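PDB 1WY2: Xaa-Pro dipeptidase from Pyrococcus horikoshii, which probably hydrolyses dipeptides that carry a nonpolar residue followed by a C-terminal proline, as a metal-dependent, homodimeric prolidase. Local coordinates for residues L54-E58 with L59-M63; K115-D118 with D119-D123. One frame throughout, in Å; residues are numbered along the deposited sequence.

Contact 1 (L54-E58 with L59-M63); sequences LYVPE and LEYEM
Val56 and Pro57, on the strand side of the turn, meet Glu60 and Tyr61 of helix 58-67 where the chain passes from one element into the other. The short strand and helix segments run at 129° to each other, so these neighbours in sequence are folded back into contact.

The hydrogen bonds between the two segments are all backbone to backbone. Glu60 N donates to Pro57 O at 2.9 Å, from above the carbonyl plane (48° out of it). Tyr61 N divides its hydrogen between two weak bonds, to Pro57 O at 3.2 Å and to Glu58 O at 3.3 Å. Pro57 O thus takes one good bond and one weak one, while the proline nitrogen carries no hydrogen and cannot donate.

Among the apolar contacts, Val56 CG2 presses on the backbone of the helix, 3.6 Å from Tyr61 CA, and lies at the edge of the tyrosine ring, near its plane. Valine, a branched residue of the kind that suits strands, forks at CB, so that CG2 reaches Tyr61 while CB itself meets Glu60 CB at 3.9 Å. In Tyr61 the first torsion (chi1 -176°) carries CG to the carbonyl-carbon side of CA, and the side chain touches Val72 and Lys74 of strand 72-75. Pro57 and Glu60 lie side by side and point the same way, with Pro57 CD 4.1 Å from Glu60 CB.

Only the hydrocarbon part of Glu60 serves this packing; its chain then bends, and OE2 accepts a hydrogen bond from Ala41 N, which satisfies a buried carboxylate oxygen. Glu60 also packs against His195 of the second subunit.

The arrangement is the strand-to-helix turn of a beta-alpha-beta unit, strand 51-57, helix 58-67 and strand 72-75, in the creatinase/prolidase N-terminal domain.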
loop_
_atom_site.group_PDB
_atom_site.type_symbol
_atom_site.label_atom_id
_atom_site.label_comp_id
_atom_site.label_asym_id
_atom_site.label_seq_id
_atom_site.Cartn_x
_atom_site.Cartn_y
_atom_site.Cartn_z
ATOM N N LEU A 54 -16.803 -0.629 17.175
ATOM C CA LEU A 54 -15.695 -0.143 16.359
ATOM C C LEU A 54 -14.964 0.934 17.153
ATOM O O LEU A 54 -15.523 1.994 17.427
ATOM C CB LEU A 54 -16.212 0.447 15.044
ATOM C CG LEU A 54 -15.174 1.179 14.185
ATOM C CD1 LEU A 54 -14.073 0.216 13.758
ATOM C CD2 LEU A 54 -15.853 1.790 12.974
ATOM N N TYR A 55 -13.722 0.649 17.534
ATOM C CA TYR A 55 -12.912 1.607 18.285
ATOM C C TYR A 55 -11.990 2.344 17.329
ATOM O O TYR A 55 -11.312 1.720 16.514
ATOM C CB TYR A 55 -12.063 0.898 19.341
ATOM C CG TYR A 55 -12.854 0.208 20.422
ATOM C CD1 TYR A 55 -13.360 -1.079 20.234
ATOM C CD2 TYR A 55 -13.101 0.842 21.640
ATOM C CE1 TYR A 55 -14.093 -1.717 21.235
ATOM C CE2 TYR A 55 -13.830 0.217 22.644
ATOM C CZ TYR A 55 -14.321 -1.062 22.437
ATOM O OH TYR A 55 -15.022 -1.687 23.442
ATOM N N VAL A 56 -11.960 3.668 17.430
ATOM C CA VAL A 56 -11.108 4.465 16.554
ATOM C C VAL A 56 -10.467 5.638 17.285
ATOM O O VAL A 56 -10.949 6.068 18.335
ATOM C CB VAL A 56 -11.907 5.032 15.360
ATOM C CG1 VAL A 56 -12.483 3.899 14.526
ATOM C CG2 VAL A 56 -13.016 5.937 15.863
ATOM N N PRO A 57 -9.351 6.154 16.746
ATOM C CA PRO A 57 -8.659 7.291 17.360
ATOM C C PRO A 57 -9.545 8.527 17.211
ATOM O O PRO A 57 -10.443 8.550 16.370
ATOM C CB PRO A 57 -7.379 7.405 16.532
ATOM C CG PRO A 57 -7.139 5.998 16.074
ATOM C CD PRO A 57 -8.529 5.557 15.678
ATOM N N GLU A 58 -9.293 9.552 18.018
ATOM C CA GLU A 58 -10.085 10.776 17.957
ATOM C C GLU A 58 -10.150 11.373 16.551
ATOM O O GLU A 58 -11.199 11.853 16.122
ATOM C CB GLU A 58 -9.524 11.817 18.929
ATOM C CG GLU A 58 -9.566 11.380 20.384
ATOM C CD GLU A 58 -9.073 12.455 21.333
ATOM O OE1 GLU A 58 -7.888 12.840 21.241
ATOM O OE2 GLU A 58 -9.875 12.917 22.173
ATOM N N LEU A 59 -9.031 11.337 15.836
ATOM C CA LEU A 59 -8.973 11.883 14.482
ATOM C C LEU A 59 -9.699 11.015 13.454
ATOM O O LEU A 59 -9.479 11.156 12.252
ATOM C CB LEU A 59 -7.515 12.066 14.049
ATOM C CG LEU A 59 -6.679 13.099 14.814
ATOM C CD1 LEU A 59 -5.233 13.045 14.332
ATOM C CD2 LEU A 59 -7.263 14.490 14.606
ATOM N N GLU A 60 -10.562 10.122 13.929
ATOM C CA GLU A 60 -11.311 9.236 13.042
ATOM C C GLU A 60 -12.748 9.056 13.503
ATOM O O GLU A 60 -13.597 8.589 12.745
ATOM C CB GLU A 60 -10.637 7.861 12.979
ATOM C CG GLU A 60 -9.279 7.868 12.314
ATOM C CD GLU A 60 -9.367 8.190 10.838
ATOM O OE1 GLU A 60 -10.011 9.199 10.483
ATOM O OE2 GLU A 60 -8.791 7.439 10.030
ATOM N N TYR A 61 -13.010 9.436 14.749
ATOM C CA TYR A 61 -14.330 9.291 15.350
ATOM C C TYR A 61 -15.509 9.847 14.556
ATOM O O TYR A 61 -16.431 9.110 14.211
ATOM C CB TYR A 61 -14.338 9.913 16.746
ATOM C CG TYR A 61 -15.644 9.713 17.477
ATOM C CD1 TYR A 61 -16.069 8.435 17.843
ATOM C CD2 TYR A 61 -16.467 10.795 17.783
ATOM C CE1 TYR A 61 -17.284 8.240 18.495
ATOM C CE2 TYR A 61 -17.684 10.612 18.435
ATOM C CZ TYR A 61 -18.087 9.332 18.788
ATOM O OH TYR A 61 -19.294 9.145 19.423
ATOM N N GLU A 62 -15.486 11.145 14.276
ATOM C CA GLU A 62 -16.580 11.778 13.551
ATOM C C GLU A 62 -16.965 11.098 12.239
ATOM O O GLU A 62 -18.146 10.860 11.983
ATOM C CB GLU A 62 -16.257 13.251 13.297
ATOM C CG GLU A 62 -16.204 14.093 14.566
ATOM C CD GLU A 62 -17.479 13.988 15.390
ATOM O OE1 GLU A 62 -18.568 14.283 14.851
ATOM O OE2 GLU A 62 -17.391 13.612 16.580
ATOM N N MET A 63 -15.977 10.788 11.408
ATOM C CA MET A 63 -16.252 10.145 10.131
ATOM C C MET A 63 -16.726 8.708 10.321
ATOM O O MET A 63 -17.643 8.256 9.634
ATOM C CB MET A 63 -15.003 10.165 9.246
ATOM C CG MET A 63 -15.233 9.609 7.851
ATOM S SD MET A 63 -16.589 10.448 7.004
ATOM C CE MET A 63 -15.786 11.987 6.524
#

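Contact 2 (K115-D118 with D119-D123)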
loop_
_atom_site.group_PDB
_atom_site.type_symbol
_atom_site.label_atom_id
_atom_site.label_comp_id
_atom_site.label_asym_id
_atom_site.label_seq_id
_atom_site.Cartn_x
_atom_site.Cartn_y
_atom_site.Cartn_z
ATOM N N LYS A 115 -6.331 -17.298 18.255
ATOM C CA LYS A 115 -6.766 -18.266 17.261
ATOM C C LYS A 115 -7.068 -17.538 15.962
ATOM O O LYS A 115 -7.479 -16.379 15.976
ATOM C CB LYS A 115 -8.012 -19.022 17.734
ATOM C CG LYS A 115 -7.725 -20.140 18.730
ATOM C CD LYS A 115 -8.925 -21.066 18.869
ATOM C CE LYS A 115 -8.585 -22.299 19.694
ATOM N NZ LYS A 115 -9.714 -23.272 19.722
ATOM N N LYS A 116 -6.850 -18.215 14.841
ATOM C CA LYS A 116 -7.096 -17.619 13.532
ATOM C C LYS A 116 -8.584 -17.589 13.203
ATOM O O LYS A 116 -9.303 -18.549 13.478
ATOM C CB LYS A 116 -6.386 -18.422 12.437
ATOM C CG LYS A 116 -4.875 -18.499 12.557
ATOM C CD LYS A 116 -4.295 -19.309 11.404
ATOM C CE LYS A 116 -2.791 -19.478 11.540
ATOM N NZ LYS A 116 -2.426 -20.210 12.784
ATOM N N VAL A 117 -9.040 -16.490 12.606
ATOM C CA VAL A 117 -10.437 -16.373 12.196
ATOM C C VAL A 117 -10.490 -16.207 10.680
ATOM O O VAL A 117 -11.540 -15.928 10.104
ATOM C CB VAL A 117 -11.148 -15.173 12.864
ATOM C CG1 VAL A 117 -11.145 -15.353 14.380
ATOM C CG2 VAL A 117 -10.483 -13.864 12.456
ATOM N N ASP A 118 -9.337 -16.399 10.048
ATOM C CA ASP A 118 -9.186 -16.290 8.599
ATOM C C ASP A 118 -10.265 -17.072 7.831
ATOM O O ASP A 118 -10.826 -16.579 6.852
ATOM C CB ASP A 118 -7.791 -16.810 8.213
ATOM C CG ASP A 118 -7.429 -16.534 6.766
ATOM O OD1 ASP A 118 -7.199 -15.358 6.420
ATOM O OD2 ASP A 118 -7.364 -17.495 5.972
ATOM N N ASP A 119 -10.555 -18.287 8.280
ATOM C CA ASP A 119 -11.549 -19.136 7.619
ATOM C C ASP A 119 -12.935 -18.512 7.460
ATOM O O ASP A 119 -13.564 -18.648 6.404
ATOM C CB ASP A 119 -11.693 -20.466 8.367
ATOM C CG ASP A 119 -10.556 -21.434 8.077
ATOM O OD1 ASP A 119 -9.608 -21.061 7.352
ATOM O OD2 ASP A 119 -10.614 -22.576 8.581
ATOM N N VAL A 120 -13.427 -17.849 8.504
ATOM C CA VAL A 120 -14.753 -17.248 8.417
ATOM C C VAL A 120 -14.732 -15.970 7.586
ATOM O O VAL A 120 -15.686 -15.679 6.865
ATOM C CB VAL A 120 -15.366 -16.988 9.826
ATOM C CG1 VAL A 120 -14.568 -15.941 10.583
ATOM C CG2 VAL A 120 -16.828 -16.582 9.684
ATOM N N ILE A 121 -13.641 -15.215 7.669
ATOM C CA ILE A 121 -13.527 -13.995 6.879
ATOM C C ILE A 121 -13.501 -14.412 5.411
ATOM O O ILE A 121 -14.179 -13.823 4.569
ATOM C CB ILE A 121 -12.234 -13.218 7.218
ATOM C CG1 ILE A 121 -12.273 -12.760 8.680
ATOM C CG2 ILE A 121 -12.087 -12.018 6.287
ATOM C CD1 ILE A 121 -13.477 -11.909 9.033
ATOM N N ARG A 122 -12.718 -15.443 5.115
ATOM C CA ARG A 122 -12.611 -15.964 3.755
ATOM C C ARG A 122 -13.957 -16.474 3.244
ATOM O O ARG A 122 -14.390 -16.128 2.149
ATOM C CB ARG A 122 -11.600 -17.113 3.705
ATOM C CG ARG A 122 -11.560 -17.859 2.374
ATOM C CD ARG A 122 -10.918 -19.225 2.558
ATOM N NE ARG A 122 -11.705 -20.049 3.472
ATOM C CZ ARG A 122 -11.313 -21.227 3.949
ATOM N NH1 ARG A 122 -10.134 -21.726 3.601
ATOM N NH2 ARG A 122 -12.103 -21.907 4.768
ATOM N N ASP A 123 -14.614 -17.310 4.039
ATOM C CA ASP A 123 -15.892 -17.871 3.631
ATOM C C ASP A 123 -16.912 -16.803 3.246
ATOM O O ASP A 123 -17.740 -17.026 2.366
ATOM C CB ASP A 123 -16.448 -18.783 4.732
ATOM C CG ASP A 123 -15.704 -20.112 4.822
ATOM O OD1 ASP A 123 -14.776 -20.341 4.014
ATOM O OD2 ASP A 123 -16.044 -20.931 5.701
HETATM O O HOH W 1 -9.427 -19.753 10.570
HETATM O O HOH W 2 -8.407 -19.615 5.367
#
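Val117 O receives the amide of Ile121 at 3.3 Å, and Asp118 O takes Arg122 N at 2.8 Å; a weak bond joins Val120 N to Val117 O. These are the opening bonds of helix 118-125, with Val117 at the N-cap, directly after strand 113-116 of the N-terminal domain's mixed sheet. A valine side chain cannot accept first-turn amides, and a water takes Asp119 N instead, at 2.9 Å.

Apolar residues suit the buried side: Val117 CB meets Val120 CG1 at 4.2 Å and Val117 CG2 meets Ile121 CG1 at 4.3 Å, with Val23 and Ile25 of strand 22-25 beyond. Asp118 and Asp119 suit the first turn, since the start of a helix probably stabilises negative charge. Asp118 OD1 hydrogen-bonds a glycerol, probably from the crystallisation liquor.

Arg122, its chain bent at chi3 (62°), grips Asp123 side-on: NE at 3.1 Å and NH2 at 3.2 Å both donate to Asp123 OD1, from the same face of the carboxylate. A leucine here would probably cost Asp123 both donors and Asp119 a nearby positive charge. That second link is long and of charge only, Arg122 NH2 lying 3.7 Å from Asp119 OD1, which sits over the guanidinium face.

In the fold
Both contacts turn a strand of the same six-stranded sheet into the helix that follows, but at different places in it: strand 51-57 of contact 1 lies between two others, whereas strand 113-116 of contact 2 is outermost within this chain. Their centres are 25 Å apart and they do not touch. Each is partly buried, with contact 1 farther from the centre of the chain. Contact 1 has one good and two weak backbone bonds beside valine, proline and tyrosine packing; contact 2 has two straight helical bonds and one weak one, an apolar inner side and a salt-bridge network. Both also meet the second subunit, contact 1 through Leu59 and Glu60, contact 2 through Lys116, and both lie away from the zinc site.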